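Local coordinates for protein succinate dehydrogenase subunit A (Mycolicibacterium smegmatis, PDB 7D6V) that probably oxidises succinate to fumarate as the FAD-carrying subunit of a membrane-bound succinate dehydrogenase that passes the electrons on towards quinone, at residues A[419-424]-A[559-564]; A[17-22]-A[430-435]. All coordinates share one frame; numbering follows the deposited sequence.

Contact 1: A[419-424]-A[559-564]. With FAD (flavin-adenine dinucleotide), chain D.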
ATOM      1  N   HIS A 419     -15.283 -11.538  19.599  1.00 18.67           N
ATOM      2  CA  HIS A 419     -16.291 -10.493  19.518  1.00 18.67           C
ATOM      3  C   HIS A 419     -17.657 -11.162  19.464  1.00 18.67           C
ATOM      4  O   HIS A 419     -17.966 -11.873  18.501  1.00 18.67           O
ATOM      5  CB  HIS A 419     -16.055  -9.621  18.287  1.00 18.67           C
ATOM      6  CG  HIS A 419     -14.608  -9.412  17.965  1.00 18.67           C
ATOM      7  ND1 HIS A 419     -13.929 -10.193  17.056  1.00 18.67           N
ATOM      8  CD2 HIS A 419     -13.713  -8.503  18.421  1.00 18.67           C
ATOM      9  CE1 HIS A 419     -12.677  -9.780  16.971  1.00 18.67           C
ATOM     10  NE2 HIS A 419     -12.521  -8.755  17.787  1.00 18.67           N
ATOM     11  N   GLY A 420     -18.461 -10.962  20.500  1.00 19.22           N
ATOM     12  CA  GLY A 420     -19.725 -11.662  20.578  1.00 19.22           C
ATOM     13  C   GLY A 420     -20.741 -11.174  19.572  1.00 19.22           C
ATOM     14  O   GLY A 420     -21.088 -11.885  18.625  1.00 19.22           O
ATOM     15  N   SER A 421     -21.212  -9.947  19.760  1.00 19.89           N
ATOM     16  CA  SER A 421     -22.194  -9.347  18.875  1.00 19.89           C
ATOM     17  C   SER A 421     -21.657  -8.163  18.099  1.00 19.89           C
ATOM     18  O   SER A 421     -22.325  -7.703  17.169  1.00 19.89           O
ATOM     19  CB  SER A 421     -23.421  -8.894  19.673  1.00 19.89           C
ATOM     20  OG  SER A 421     -24.108 -10.010  20.190  1.00 19.89           O
ATOM     21  N   ASN A 422     -20.483  -7.655  18.457  1.00 19.92           N
ATOM     22  CA  ASN A 422     -19.951  -6.432  17.884  1.00 19.92           C
ATOM     23  C   ASN A 422     -18.487  -6.325  18.265  1.00 19.92           C
ATOM     24  O   ASN A 422     -18.106  -6.678  19.381  1.00 19.92           O
ATOM     25  CB  ASN A 422     -20.727  -5.204  18.379  1.00 19.92           C
ATOM     26  CG  ASN A 422     -20.390  -3.953  17.603  1.00 19.92           C
ATOM     27  OD1 ASN A 422     -20.432  -3.939  16.375  1.00 19.92           O
ATOM     28  ND2 ASN A 422     -20.057  -2.889  18.319  1.00 19.92           N
ATOM     29  N   ARG A 423     -17.677  -5.854  17.330  1.00 18.86           N
ATOM     30  CA  ARG A 423     -16.252  -5.670  17.532  1.00 18.86           C
ATOM     31  C   ARG A 423     -15.918  -4.214  17.834  1.00 18.86           C
ATOM     32  O   ARG A 423     -16.535  -3.287  17.304  1.00 18.86           O
ATOM     33  CB  ARG A 423     -15.480  -6.130  16.297  1.00 18.86           C
ATOM     34  CG  ARG A 423     -15.796  -5.282  15.091  1.00 18.86           C
ATOM     35  CD  ARG A 423     -15.074  -5.729  13.859  1.00 18.86           C
ATOM     36  NE  ARG A 423     -13.647  -5.524  14.002  1.00 18.86           N
ATOM     37  CZ  ARG A 423     -13.052  -4.367  13.741  1.00 18.86           C
ATOM     38  NH1 ARG A 423     -13.764  -3.334  13.316  1.00 18.86           N
ATOM     39  NH2 ARG A 423     -11.748  -4.247  13.901  1.00 18.86           N
ATOM     40  N   LEU A 424     -14.946  -4.029  18.720  1.00 16.56           N
ATOM     41  CA  LEU A 424     -14.336  -2.724  18.919  1.00 16.56           C
ATOM     42  C   LEU A 424     -13.336  -2.458  17.805  1.00 16.56           C
ATOM     43  O   LEU A 424     -12.645  -3.370  17.346  1.00 16.56           O
ATOM     44  CB  LEU A 424     -13.627  -2.655  20.271  1.00 16.56           C
ATOM     45  CG  LEU A 424     -14.405  -2.274  21.528  1.00 16.56           C
ATOM     46  CD1 LEU A 424     -15.491  -3.272  21.801  1.00 16.56           C
ATOM     47  CD2 LEU A 424     -13.466  -2.199  22.712  1.00 16.56           C
ATOM     48  N   GLU A 559     -33.961 -12.471  18.582  1.00 22.80           N
ATOM     49  CA  GLU A 559     -33.729 -11.303  19.424  1.00 22.80           C
ATOM     50  C   GLU A 559     -32.672 -10.456  18.731  1.00 22.80           C
ATOM     51  O   GLU A 559     -32.014 -10.905  17.791  1.00 22.80           O
ATOM     52  CB  GLU A 559     -33.321 -11.700  20.850  1.00 22.80           C
ATOM     53  CG  GLU A 559     -32.036 -12.505  20.984  1.00 22.80           C
ATOM     54  CD  GLU A 559     -30.808 -11.648  21.190  1.00 22.80           C
ATOM     55  OE1 GLU A 559     -30.960 -10.494  21.627  1.00 22.80           O
ATOM     56  OE2 GLU A 559     -29.689 -12.129  20.932  1.00 22.80           O
ATOM     57  N   SER A 560     -32.524  -9.218  19.193  1.00 23.56           N
ATOM     58  CA  SER A 560     -31.604  -8.264  18.587  1.00 23.56           C
ATOM     59  C   SER A 560     -30.429  -8.023  19.523  1.00 23.56           C
ATOM     60  O   SER A 560     -30.619  -7.844  20.727  1.00 23.56           O
ATOM     61  CB  SER A 560     -32.307  -6.944  18.272  1.00 23.56           C
ATOM     62  OG  SER A 560     -33.325  -7.127  17.308  1.00 23.56           O
ATOM     63  N   ARG A 561     -29.219  -8.037  18.974  1.00 21.47           N
ATOM     64  CA  ARG A 561     -28.027  -7.826  19.789  1.00 21.47           C
ATOM     65  C   ARG A 561     -26.873  -7.461  18.873  1.00 21.47           C
ATOM     66  O   ARG A 561     -26.500  -8.257  18.008  1.00 21.47           O
ATOM     67  CB  ARG A 561     -27.698  -9.074  20.605  1.00 21.47           C
ATOM     68  CG  ARG A 561     -26.648  -8.859  21.675  1.00 21.47           C
ATOM     69  CD  ARG A 561     -26.308 -10.155  22.384  1.00 21.47           C
ATOM     70  NE  ARG A 561     -27.480 -10.774  22.988  1.00 21.47           N
ATOM     71  CZ  ARG A 561     -27.860 -10.579  24.243  1.00 21.47           C
ATOM     72  NH1 ARG A 561     -27.160  -9.780  25.031  1.00 21.47           N
ATOM     73  NH2 ARG A 561     -28.940 -11.182  24.709  1.00 21.47           N
ATOM     74  N   GLY A 562     -26.313  -6.276  19.061  1.00 21.68           N
ATOM     75  CA  GLY A 562     -25.139  -5.882  18.303  1.00 21.68           C
ATOM     76  C   GLY A 562     -25.428  -5.791  16.820  1.00 21.68           C
ATOM     77  O   GLY A 562     -26.310  -5.047  16.376  1.00 21.68           O
ATOM     78  N   GLY A 563     -24.678  -6.559  16.033  1.00 22.33           N
ATOM     79  CA  GLY A 563     -24.797  -6.514  14.589  1.00 22.33           C
ATOM     80  C   GLY A 563     -25.968  -7.269  14.004  1.00 22.33           C
ATOM     81  O   GLY A 563     -26.194  -7.182  12.795  1.00 22.33           O
ATOM     82  N   HIS A 564     -26.714  -8.010  14.819  1.00 21.88           N
ATOM     83  CA  HIS A 564     -27.863  -8.780  14.359  1.00 21.88           C
ATOM     84  C   HIS A 564     -29.130  -8.080  14.828  1.00 21.88           C
ATOM     85  O   HIS A 564     -29.425  -8.054  16.026  1.00 21.88           O
ATOM     86  CB  HIS A 564     -27.804 -10.215  14.874  1.00 21.88           C
ATOM     87  CG  HIS A 564     -29.090 -10.965  14.724  1.00 21.88           C
ATOM     88  ND1 HIS A 564     -29.596 -11.339  13.499  1.00 21.88           N
ATOM     89  CD2 HIS A 564     -29.973 -11.412  15.647  1.00 21.88           C
ATOM     90  CE1 HIS A 564     -30.735 -11.983  13.673  1.00 21.88           C
ATOM     91  NE2 HIS A 564     -30.985 -12.042  14.967  1.00 21.88           N
TER
HETATM   92  PA  FAD D 701      -6.449 -11.637   5.950  1.00 47.92           P
HETATM   93  O1A FAD D 701      -5.056 -11.177   6.169  1.00 60.35           O
HETATM   94  O2A FAD D 701      -7.481 -10.658   5.542  1.00 49.78           O
HETATM   95  O5B FAD D 701      -6.399 -12.742   4.798  1.00 56.78           O
HETATM   96  C5B FAD D 701      -6.430 -14.136   5.042  1.00 44.11           C
HETATM   97  C4B FAD D 701      -5.441 -14.841   4.129  1.00 52.81           C
HETATM   98  O4B FAD D 701      -5.910 -16.145   3.805  1.00 51.81           O
HETATM   99  C3B FAD D 701      -5.221 -14.153   2.803  1.00 50.05           C
HETATM  100  O3B FAD D 701      -3.825 -14.178   2.546  1.00 55.52           O
HETATM  101  C2B FAD D 701      -5.902 -15.042   1.796  1.00 47.82           C
HETATM  102  O2B FAD D 701      -5.289 -14.992   0.514  1.00 66.09           O
HETATM  103  C1B FAD D 701      -5.730 -16.394   2.420  1.00 53.66           C
HETATM  104  N9A FAD D 701      -6.738 -17.344   1.924  1.00 52.69           N
HETATM  105  C8A FAD D 701      -8.061 -17.207   1.994  1.00 42.11           C
HETATM  106  N7A FAD D 701      -8.680 -18.268   1.446  1.00 48.96           N
HETATM  107  C5A FAD D 701      -7.735 -19.105   1.009  1.00 47.12           C
HETATM  108  C6A FAD D 701      -7.690 -20.410   0.332  1.00 47.41           C
HETATM  109  N6A FAD D 701      -8.814 -21.061  -0.004  1.00 50.65           N
HETATM  110  N1A FAD D 701      -6.489 -20.931   0.058  1.00 47.33           N
HETATM  111  C2A FAD D 701      -5.352 -20.312   0.384  1.00 51.28           C
HETATM  112  N3A FAD D 701      -5.319 -19.131   0.996  1.00 51.84           N
HETATM  113  C4A FAD D 701      -6.455 -18.491   1.329  1.00 48.04           C
HETATM  114  N1  FAD D 701      -9.706  -3.908  11.771  1.00 62.94           N
HETATM  115  C2  FAD D 701      -9.226  -3.052  12.694  1.00 63.04           C
HETATM  116  O2  FAD D 701      -8.999  -3.477  13.830  1.00 56.25           O
HETATM  117  N3  FAD D 701      -8.985  -1.765  12.443  1.00 65.67           N
HETATM  118  C4  FAD D 701      -9.209  -1.230  11.250  1.00 65.21           C
HETATM  119  O4  FAD D 701      -8.975  -0.032  11.041  1.00 66.69           O
HETATM  120  C4X FAD D 701      -9.736  -2.088  10.178  1.00 60.33           C
HETATM  121  N5  FAD D 701      -9.982  -1.611   8.948  1.00 60.90           N
HETATM  122  C5X FAD D 701     -10.458  -2.423   7.992  1.00 55.02           C
HETATM  123  C6  FAD D 701     -10.704  -1.915   6.727  1.00 53.65           C
HETATM  124  C7  FAD D 701     -11.199  -2.741   5.737  1.00 50.56           C
HETATM  125  C7M FAD D 701     -11.472  -2.203   4.364  1.00 49.65           C
HETATM  126  C8  FAD D 701     -11.463  -4.165   6.028  1.00 47.62           C
HETATM  127  C8M FAD D 701     -11.999  -5.063   4.953  1.00 42.14           C
HETATM  128  C9  FAD D 701     -11.217  -4.680   7.287  1.00 49.32           C
HETATM  129  C9A FAD D 701     -10.725  -3.854   8.277  1.00 54.45           C
HETATM  130  N10 FAD D 701     -10.477  -4.370   9.551  1.00 55.67           N
HETATM  131  C10 FAD D 701      -9.976  -3.500  10.522  1.00 57.06           C
HETATM  132  C1' FAD D 701     -10.716  -5.776   9.855  1.00 52.27           C
HETATM  133  C2' FAD D 701      -9.386  -6.519   9.892  1.00 57.37           C
HETATM  134  O2' FAD D 701      -8.504  -5.995   8.902  1.00 60.89           O
HETATM  135  C3' FAD D 701      -9.541  -8.001   9.602  1.00 54.68           C
HETATM  136  O3' FAD D 701     -10.299  -8.590  10.649  1.00 59.71           O
HETATM  137  C4' FAD D 701      -8.182  -8.680   9.543  1.00 52.15           C
HETATM  138  O4' FAD D 701      -7.408  -8.113   8.496  1.00 56.02           O
HETATM  139  C5' FAD D 701      -8.289 -10.171   9.293  1.00 53.37           C
HETATM  140  O5' FAD D 701      -6.978 -10.657   9.050  1.00 50.83           O
HETATM  141  P   FAD D 701      -6.660 -12.194   8.775  1.00 52.77           P
HETATM  142  O1P FAD D 701      -5.196 -12.376   8.960  1.00 55.36           O
HETATM  143  O2P FAD D 701      -7.588 -13.044   9.565  1.00 55.97           O
HETATM  144  O3P FAD D 701      -7.029 -12.417   7.225  1.00 53.35           O

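Contact 2: A[17-22]-A[430-435]. With FAD (flavin-adenine dinucleotide), chain D.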
ATOM      1  N   GLY A  17      -1.957 -13.439   6.397  1.00 14.48           N
ATOM      2  CA  GLY A  17      -2.347 -12.144   6.902  1.00 14.48           C
ATOM      3  C   GLY A  17      -1.659 -11.964   8.233  1.00 14.48           C
ATOM      4  O   GLY A  17      -0.656 -12.633   8.493  1.00 14.48           O
ATOM      5  N   GLY A  18      -2.183 -11.097   9.096  1.00 14.53           N
ATOM      6  CA  GLY A  18      -1.587 -10.958  10.412  1.00 14.53           C
ATOM      7  C   GLY A  18      -1.605 -12.262  11.187  1.00 14.53           C
ATOM      8  O   GLY A  18      -0.573 -12.714  11.694  1.00 14.53           O
ATOM      9  N   ALA A  19      -2.772 -12.907  11.243  1.00 13.89           N
ATOM     10  CA  ALA A  19      -2.910 -14.137  12.014  1.00 13.89           C
ATOM     11  C   ALA A  19      -2.039 -15.246  11.441  1.00 13.89           C
ATOM     12  O   ALA A  19      -1.301 -15.915  12.175  1.00 13.89           O
ATOM     13  CB  ALA A  19      -4.375 -14.564  12.051  1.00 13.89           C
ATOM     14  N   GLY A  20      -2.094 -15.435  10.123  1.00 13.95           N
ATOM     15  CA  GLY A  20      -1.334 -16.507   9.509  1.00 13.95           C
ATOM     16  C   GLY A  20       0.164 -16.316   9.638  1.00 13.95           C
ATOM     17  O   GLY A  20       0.890 -17.256   9.965  1.00 13.95           O
ATOM     18  N   LEU A  21       0.647 -15.098   9.393  1.00 13.53           N
ATOM     19  CA  LEU A  21       2.082 -14.858   9.486  1.00 13.53           C
ATOM     20  C   LEU A  21       2.577 -14.968  10.922  1.00 13.53           C
ATOM     21  O   LEU A  21       3.665 -15.507  11.167  1.00 13.53           O
ATOM     22  CB  LEU A  21       2.424 -13.497   8.885  1.00 13.53           C
ATOM     23  CG  LEU A  21       2.220 -13.424   7.369  1.00 13.53           C
ATOM     24  CD1 LEU A  21       2.772 -12.138   6.795  1.00 13.53           C
ATOM     25  CD2 LEU A  21       2.853 -14.624   6.694  1.00 13.53           C
ATOM     26  N   ARG A  22       1.796 -14.479  11.891  1.00 13.81           N
ATOM     27  CA  ARG A  22       2.194 -14.630  13.286  1.00 13.81           C
ATOM     28  C   ARG A  22       2.242 -16.101  13.684  1.00 13.81           C
ATOM     29  O   ARG A  22       3.158 -16.531  14.400  1.00 13.81           O
ATOM     30  CB  ARG A  22       1.237 -13.849  14.186  1.00 13.81           C
ATOM     31  CG  ARG A  22       1.770 -13.578  15.580  1.00 13.81           C
ATOM     32  CD  ARG A  22       3.181 -13.034  15.523  1.00 13.81           C
ATOM     33  NE  ARG A  22       3.805 -12.974  16.840  1.00 13.81           N
ATOM     34  CZ  ARG A  22       4.525 -13.953  17.371  1.00 13.81           C
ATOM     35  NH1 ARG A  22       5.056 -13.806  18.574  1.00 13.81           N
ATOM     36  NH2 ARG A  22       4.714 -15.080  16.705  1.00 13.81           N
ATOM     37  N   SER A 430      -5.042  -6.549  16.842  1.00 14.91           N
ATOM     38  CA  SER A 430      -4.323  -7.173  17.947  1.00 14.91           C
ATOM     39  C   SER A 430      -4.773  -8.612  18.183  1.00 14.91           C
ATOM     40  O   SER A 430      -3.969  -9.446  18.622  1.00 14.91           O
ATOM     41  CB  SER A 430      -4.492  -6.336  19.216  1.00 14.91           C
ATOM     42  OG  SER A 430      -5.857  -6.180  19.552  1.00 14.91           O
ATOM     43  N   ASP A 431      -6.049  -8.905  17.917  1.00 15.77           N
ATOM     44  CA  ASP A 431      -6.539 -10.279  17.903  1.00 15.77           C
ATOM     45  C   ASP A 431      -5.688 -11.122  16.964  1.00 15.77           C
ATOM     46  O   ASP A 431      -5.304 -12.250  17.293  1.00 15.77           O
ATOM     47  CB  ASP A 431      -8.022 -10.262  17.491  1.00 15.77           C
ATOM     48  CG  ASP A 431      -8.609 -11.645  17.151  1.00 15.77           C
ATOM     49  OD1 ASP A 431      -9.853 -11.741  17.133  1.00 15.77           O
ATOM     50  OD2 ASP A 431      -7.892 -12.632  16.899  1.00 15.77           O
ATOM     51  N   LEU A 432      -5.380 -10.577  15.785  1.00 14.55           N
ATOM     52  CA  LEU A 432      -4.566 -11.301  14.817  1.00 14.55           C
ATOM     53  C   LEU A 432      -3.271 -11.788  15.447  1.00 14.55           C
ATOM     54  O   LEU A 432      -2.964 -12.981  15.407  1.00 14.55           O
ATOM     55  CB  LEU A 432      -4.264 -10.417  13.609  1.00 14.55           C
ATOM     56  CG  LEU A 432      -5.453  -9.917  12.796  1.00 14.55           C
ATOM     57  CD1 LEU A 432      -4.985  -9.323  11.482  1.00 14.55           C
ATOM     58  CD2 LEU A 432      -6.463 -11.028  12.577  1.00 14.55           C
ATOM     59  N   LEU A 433      -2.527 -10.887  16.087  1.00 14.19           N
ATOM     60  CA  LEU A 433      -1.242 -11.266  16.661  1.00 14.19           C
ATOM     61  C   LEU A 433      -1.419 -12.241  17.819  1.00 14.19           C
ATOM     62  O   LEU A 433      -0.784 -13.305  17.851  1.00 14.19           O
ATOM     63  CB  LEU A 433      -0.492 -10.019  17.121  1.00 14.19           C
ATOM     64  CG  LEU A 433      -0.386  -8.879  16.113  1.00 14.19           C
ATOM     65  CD1 LEU A 433       0.103  -7.622  16.799  1.00 14.19           C
ATOM     66  CD2 LEU A 433       0.536  -9.264  14.976  1.00 14.19           C
ATOM     67  N   VAL A 434      -2.305 -11.907  18.762  1.00 13.58           N
ATOM     68  CA  VAL A 434      -2.455 -12.721  19.967  1.00 13.58           C
ATOM     69  C   VAL A 434      -2.824 -14.152  19.599  1.00 13.58           C
ATOM     70  O   VAL A 434      -2.150 -15.115  19.991  1.00 13.58           O
ATOM     71  CB  VAL A 434      -3.499 -12.092  20.908  1.00 13.58           C
ATOM     72  CG1 VAL A 434      -3.817 -13.023  22.063  1.00 13.58           C
ATOM     73  CG2 VAL A 434      -3.008 -10.758  21.422  1.00 13.58           C
ATOM     74  N   PHE A 435      -3.855 -14.313  18.782  1.00 14.15           N
ATOM     75  CA  PHE A 435      -4.359 -15.649  18.534  1.00 14.15           C
ATOM     76  C   PHE A 435      -3.686 -16.342  17.360  1.00 14.15           C
ATOM     77  O   PHE A 435      -3.747 -17.568  17.289  1.00 14.15           O
ATOM     78  CB  PHE A 435      -5.875 -15.603  18.365  1.00 14.15           C
ATOM     79  CG  PHE A 435      -6.588 -15.239  19.630  1.00 14.15           C
ATOM     80  CD1 PHE A 435      -7.139 -13.982  19.799  1.00 14.15           C
ATOM     81  CD2 PHE A 435      -6.648 -16.136  20.680  1.00 14.15           C
ATOM     82  CE1 PHE A 435      -7.772 -13.644  20.975  1.00 14.15           C
ATOM     83  CE2 PHE A 435      -7.279 -15.802  21.858  1.00 14.15           C
ATOM     84  CZ  PHE A 435      -7.840 -14.555  22.005  1.00 14.15           C
TER
HETATM   85  PA  FAD D 701      -6.449 -11.637   5.950  1.00 47.92           P
HETATM   86  O1A FAD D 701      -5.056 -11.177   6.169  1.00 60.35           O
HETATM   87  O2A FAD D 701      -7.481 -10.658   5.542  1.00 49.78           O
HETATM   88  O5B FAD D 701      -6.399 -12.742   4.798  1.00 56.78           O
HETATM   89  C5B FAD D 701      -6.430 -14.136   5.042  1.00 44.11           C
HETATM   90  C4B FAD D 701      -5.441 -14.841   4.129  1.00 52.81           C
HETATM   91  O4B FAD D 701      -5.910 -16.145   3.805  1.00 51.81           O
HETATM   92  C3B FAD D 701      -5.221 -14.153   2.803  1.00 50.05           C
HETATM   93  O3B FAD D 701      -3.825 -14.178   2.546  1.00 55.52           O
HETATM   94  C2B FAD D 701      -5.902 -15.042   1.796  1.00 47.82           C
HETATM   95  O2B FAD D 701      -5.289 -14.992   0.514  1.00 66.09           O
HETATM   96  C1B FAD D 701      -5.730 -16.394   2.420  1.00 53.66           C
HETATM   97  N9A FAD D 701      -6.738 -17.344   1.924  1.00 52.69           N
HETATM   98  C8A FAD D 701      -8.061 -17.207   1.994  1.00 42.11           C
HETATM   99  N7A FAD D 701      -8.680 -18.268   1.446  1.00 48.96           N
HETATM  100  C5A FAD D 701      -7.735 -19.105   1.009  1.00 47.12           C
HETATM  101  C6A FAD D 701      -7.690 -20.410   0.332  1.00 47.41           C
HETATM  102  N6A FAD D 701      -8.814 -21.061  -0.004  1.00 50.65           N
HETATM  103  N1A FAD D 701      -6.489 -20.931   0.058  1.00 47.33           N
HETATM  104  C2A FAD D 701      -5.352 -20.312   0.384  1.00 51.28           C
HETATM  105  N3A FAD D 701      -5.319 -19.131   0.996  1.00 51.84           N
HETATM  106  C4A FAD D 701      -6.455 -18.491   1.329  1.00 48.04           C
HETATM  107  N1  FAD D 701      -9.706  -3.908  11.771  1.00 62.94           N
HETATM  108  C2  FAD D 701      -9.226  -3.052  12.694  1.00 63.04           C
HETATM  109  O2  FAD D 701      -8.999  -3.477  13.830  1.00 56.25           O
HETATM  110  N3  FAD D 701      -8.985  -1.765  12.443  1.00 65.67           N
HETATM  111  C4  FAD D 701      -9.209  -1.230  11.250  1.00 65.21           C
HETATM  112  O4  FAD D 701      -8.975  -0.032  11.041  1.00 66.69           O
HETATM  113  C4X FAD D 701      -9.736  -2.088  10.178  1.00 60.33           C
HETATM  114  N5  FAD D 701      -9.982  -1.611   8.948  1.00 60.90           N
HETATM  115  C5X FAD D 701     -10.458  -2.423   7.992  1.00 55.02           C
HETATM  116  C6  FAD D 701     -10.704  -1.915   6.727  1.00 53.65           C
HETATM  117  C7  FAD D 701     -11.199  -2.741   5.737  1.00 50.56           C
HETATM  118  C7M FAD D 701     -11.472  -2.203   4.364  1.00 49.65           C
HETATM  119  C8  FAD D 701     -11.463  -4.165   6.028  1.00 47.62           C
HETATM  120  C8M FAD D 701     -11.999  -5.063   4.953  1.00 42.14           C
HETATM  121  C9  FAD D 701     -11.217  -4.680   7.287  1.00 49.32           C
HETATM  122  C9A FAD D 701     -10.725  -3.854   8.277  1.00 54.45           C
HETATM  123  N10 FAD D 701     -10.477  -4.370   9.551  1.00 55.67           N
HETATM  124  C10 FAD D 701      -9.976  -3.500  10.522  1.00 57.06           C
HETATM  125  C1' FAD D 701     -10.716  -5.776   9.855  1.00 52.27           C
HETATM  126  C2' FAD D 701      -9.386  -6.519   9.892  1.00 57.37           C
HETATM  127  O2' FAD D 701      -8.504  -5.995   8.902  1.00 60.89           O
HETATM  128  C3' FAD D 701      -9.541  -8.001   9.602  1.00 54.68           C
HETATM  129  O3' FAD D 701     -10.299  -8.590  10.649  1.00 59.71           O
HETATM  130  C4' FAD D 701      -8.182  -8.680   9.543  1.00 52.15           C
HETATM  131  O4' FAD D 701      -7.408  -8.113   8.496  1.00 56.02           O
HETATM  132  C5' FAD D 701      -8.289 -10.171   9.293  1.00 53.37           C
HETATM  133  O5' FAD D 701      -6.978 -10.657   9.050  1.00 50.83           O
HETATM  134  P   FAD D 701      -6.660 -12.194   8.775  1.00 52.77           P
HETATM  135  O1P FAD D 701      -5.196 -12.376   8.960  1.00 55.36           O
HETATM  136  O2P FAD D 701      -7.588 -13.044   9.565  1.00 55.97           O
HETATM  137  O3P FAD D 701      -7.029 -12.417   7.225  1.00 53.35           O

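Contact 1: A[419-424]-A[559-564]
Ser421 meets the tight turn Arg561-Gly562-Gly563-His564, and one backbone hydrogen bond joins the two loops: Gly563 N gives its hydrogen to Ser421 O over 2.9 Å, with 156° at the hydrogen. A CA-H...O contact from Gly562 CA reaches the same oxygen at 3.5 Å. Gly563 belongs to a type II' beta turn running from Arg561 to His564, closed by backbone bonds in both directions between those two residues, and the positive phi of Gly562 is one that glycine readily adopts.

The side-chain packing is done by Ser421, which lies alongside the aliphatic part of Arg561: its OG is 3.1 Å from Arg561 CD, while its CB rests near Gly562 CA. Arg561 CG stands anti to the backbone N (chi1 -169°), which lays the CG-CD part of the chain beside the serine.

The guanidinium of Arg561 is held by acids: NH1 forms a salt bridge with Asp573, and NE one with Glu559 OE2, whose hydrogen bond is weak. Two residues beyond Ser421, Arg423 NH2 lies 2.9 Å from FAD O2, which sits in plane at the guanidinium edge. The contact thus joins a flavin-binding loop to the C-terminal region characteristic of the fumarate reductase/succinate dehydrogenase flavoproteins.

Contact 2: A[17-22]-A[430-435]
Leu432 fits against Gly18 and Ala19 where helix 18-30 begins, and its course from backbone to methyls illustrates how one apolar side chain can serve a helix pair and a cofactor together. Its CB lies 3.7 Å from Ala19 N, at the first turn of the facing helix. CG, placed beside the backbone N and anti to the carbonyl carbon (chi1 -61°), carries the branch point towards the FAD, where O5' is its neighbour. Both methyls lie by FAD O5', CD1 at 3.4 Å and also next to the ribityl carbon C4', CD2 also near O2P of the flavin-side phosphate. On the protein side they part: CD1 lies 3.9 Å from Gly18 CA, a glycine whose bare backbone admits it, whereas CD2 packs on Ala19, 4.1 Å from CB.

Behind this side chain segments 18-22 and 430-435 run nearly parallel, their axes crossing at -24° and 7.6 Å apart at closest approach. Such closeness brings backbone against backbone: Ala19 CA makes a CA-H...O contact with Leu432 O at 3.6 Å. One turn on, Arg22 CG lies 3.4 Å from Leu433 O, while the guanidinium continues to a salt bridge with Glu100. Leu433 itself packs on Arg97 and Leu101 of helix 84-102.

Gly17 occupies the N-cap, and with Gly20 it fits the GxGxxG pattern of Rossmann-type dinucleotide-binding folds. Ala19 N gives a weak hydrogen bond of 3.4 Å to FAD O1P. The helix N terminus therefore faces the pyrophosphate, and its dipole would probably favour the negative charge there; Leu432 adds no polar bond, but lays hydrocarbon along the ester oxygen O5' and the ribityl chain.

From the N terminus the chain passes first through 17-22 and returns some four hundred residues later, at 430-435, to close contact 2. Before that return is complete it has already laid down 419-424, whose partner at 559-564 comes later still. The two closures therefore cross. Contact 2 joins the opening helix of the FAD-binding fold to helix 427-448, whereas contact 1 ties the loop leading into that same helix to the C-terminal region. Their centres lie 22 Å apart, yet His419 packs on Asp431, and both reach FAD: contact 2 at the pyrophosphate and ribityl chain, contact 1 through Arg423 at the flavin ring.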